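Local coordinates for uncharacterized protein (Bacteroides uniformis, PDB 4Q53) that is of unknown function but adopts a cystatin-like fold and belongs to the DUF4783 family, which is grouped with the NTF2-like proteins, at residues 10-15 against 103-108. Sequence-based numbering, arbitrary orientation.
Sequences GAFKEG and IRIDKT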
loop_
_atom_site.group_PDB
_atom_site.type_symbol
_atom_site.label_atom_id
_atom_site.label_comp_id
_atom_site.label_asym_id
_atom_site.label_seq_id
_atom_site.Cartn_x
_atom_site.Cartn_y
_atom_site.Cartn_z
ATOM N N GLY A 10 -2.260 5.206 7.710
ATOM C CA GLY A 10 -2.055 6.642 7.768
ATOM C C GLY A 10 -1.319 7.164 6.546
ATOM O O GLY A 10 -1.639 8.235 6.026
ATOM N N ALA A 11 -0.322 6.417 6.089
ATOM C CA ALA A 11 0.431 6.813 4.909
ATOM C C ALA A 11 -0.464 6.890 3.682
ATOM O O ALA A 11 -0.338 7.809 2.873
ATOM C CB ALA A 11 1.574 5.856 4.669
ATOM N N PHE A 12 -1.357 5.914 3.520
ATOM C CA PHE A 12 -2.313 5.965 2.426
ATOM C C PHE A 12 -3.299 7.111 2.590
ATOM O O PHE A 12 -3.601 7.801 1.625
ATOM C CB PHE A 12 -3.055 4.639 2.269
ATOM C CG PHE A 12 -2.347 3.660 1.376
ATOM C CD1 PHE A 12 -1.435 2.779 1.892
ATOM C CD2 PHE A 12 -2.589 3.646 0.011
ATOM C CE1 PHE A 12 -0.770 1.889 1.072
ATOM C CE2 PHE A 12 -1.909 2.763 -0.824
ATOM C CZ PHE A 12 -1.010 1.881 -0.293
ATOM N N LYS A 13 -3.794 7.328 3.808
ATOM C CA LYS A 13 -4.725 8.434 4.060
ATOM C C LYS A 13 -4.124 9.779 3.650
ATOM O O LYS A 13 -4.824 10.682 3.172
ATOM C CB LYS A 13 -5.106 8.503 5.541
ATOM C CG LYS A 13 -6.128 7.453 5.951
ATOM C CD LYS A 13 -6.421 7.542 7.441
ATOM C CE LYS A 13 -7.546 6.623 7.869
ATOM N NZ LYS A 13 -8.891 7.097 7.420
ATOM N N GLU A 14 -2.815 9.900 3.826
ATOM C CA GLU A 14 -2.113 11.148 3.559
ATOM C C GLU A 14 -1.434 11.169 2.193
ATOM O O GLU A 14 -0.847 12.176 1.814
ATOM C CB GLU A 14 -1.061 11.375 4.637
ATOM C CG GLU A 14 -1.613 11.352 6.054
ATOM C CD GLU A 14 -0.523 11.231 7.086
ATOM O OE1 GLU A 14 0.567 11.797 6.863
ATOM O OE2 GLU A 14 -0.733 10.543 8.107
ATOM N N GLY A 15 -1.484 10.062 1.458
ATOM C CA GLY A 15 -0.827 10.004 0.161
ATOM C C GLY A 15 0.661 10.274 0.291
ATOM O O GLY A 15 1.247 11.009 -0.512
ATOM N N ILE A 103 1.506 -4.883 -2.715
ATOM C CA ILE A 103 0.462 -3.870 -2.795
ATOM C C ILE A 103 -0.248 -4.053 -4.123
ATOM O O ILE A 103 0.396 -4.015 -5.177
ATOM C CB ILE A 103 1.027 -2.433 -2.741
ATOM C CG1 ILE A 103 1.863 -2.238 -1.469
ATOM C CG2 ILE A 103 -0.087 -1.408 -2.861
ATOM C CD1 ILE A 103 2.505 -0.878 -1.345
ATOM N N ARG A 104 -1.561 -4.219 -4.069
ATOM C CA ARG A 104 -2.411 -4.243 -5.245
ATOM C C ARG A 104 -3.310 -3.026 -5.189
ATOM O O ARG A 104 -3.918 -2.747 -4.156
ATOM C CB ARG A 104 -3.252 -5.519 -5.291
ATOM C CG ARG A 104 -4.137 -5.627 -6.516
ATOM C CD ARG A 104 -5.020 -6.889 -6.544
ATOM N NE ARG A 104 -6.164 -6.638 -7.424
ATOM C CZ ARG A 104 -7.389 -6.276 -7.022
ATOM N NH1 ARG A 104 -7.710 -6.177 -5.728
ATOM N NH2 ARG A 104 -8.314 -6.023 -7.928
ATOM N N ILE A 105 -3.414 -2.324 -6.312
ATOM C CA ILE A 105 -4.260 -1.144 -6.423
ATOM C C ILE A 105 -5.044 -1.306 -7.720
ATOM O O ILE A 105 -4.464 -1.440 -8.797
ATOM C CB ILE A 105 -3.423 0.152 -6.471
ATOM C CG1 ILE A 105 -2.615 0.297 -5.179
ATOM C CG2 ILE A 105 -4.336 1.366 -6.718
ATOM C CD1 ILE A 105 -1.712 1.506 -5.133
ATOM N N ASP A 106 -6.364 -1.313 -7.614
ATOM C CA ASP A 106 -7.212 -1.533 -8.770
ATOM C C ASP A 106 -8.358 -0.548 -8.825
ATOM O O ASP A 106 -9.096 -0.379 -7.855
ATOM C CB ASP A 106 -7.755 -2.922 -8.823
ATOM C CG ASP A 106 -8.226 -3.237 -10.218
ATOM O OD1 ASP A 106 -7.347 -3.404 -11.111
ATOM O OD2 ASP A 106 -9.446 -3.215 -10.460
ATOM N N LYS A 107 -8.487 0.134 -9.957
ATOM C CA LYS A 107 -9.487 1.169 -10.091
ATOM C C LYS A 107 -10.872 0.579 -10.064
ATOM O O LYS A 107 -11.123 -0.428 -10.694
ATOM C CB LYS A 107 -9.287 1.940 -11.404
ATOM C CG LYS A 107 -10.090 3.225 -11.501
ATOM C CD LYS A 107 -9.799 3.982 -12.796
ATOM C CE LYS A 107 -10.660 5.232 -12.898
ATOM N NZ LYS A 107 -12.128 4.924 -12.872
ATOM N N THR A 108 -11.767 1.244 -9.345
ATOM C CA THR A 108 -13.150 0.839 -9.267
ATOM C C THR A 108 -13.853 1.087 -10.581
ATOM O O THR A 108 -13.365 1.839 -11.415
ATOM C CB THR A 108 -13.910 1.604 -8.176
ATOM O OG1 THR A 108 -13.926 2.986 -8.523
ATOM C CG2 THR A 108 -13.261 1.414 -6.810
#
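Phe-12 points the far edge of its ring at two isoleucine side chains of strand 97-107. Its CZ comes to 4.3 Å from CG2 of Ile-103, the methyl on the beta carbon, while CE2 lies 4.5 Å from CD1 of Ile-105, the end of the longer branch. Both methyls sit near the ring plane, so they meet the rim of the ring and not its faces. With chi2 at 178°, Ile-105 has an extended outer branch, and this carries CD1 far enough from the strand to touch the ring. Ile-103 and Ile-105, two residues apart on the strand, both project their side chains from the same face of the sheet toward helix 6-14. In the cystatin-like fold a strongly curved sheet wraps around a helix; here the contact joins the first helix, 6-14, to the last strand, 97-107, in the buried interior, where Met-48 of helix 41-54 touches both Phe-12 and Ile-105. The two backbones stay well separated, 11.5 Å from CA of Phe-12 to CA of Ile-103, and only 84 Å² is buried in total. Two further aromatic rings pack on Phe-12: Phe-52 meets it edge-to-face, and the Phe-60 ring is inclined to it by about 35°.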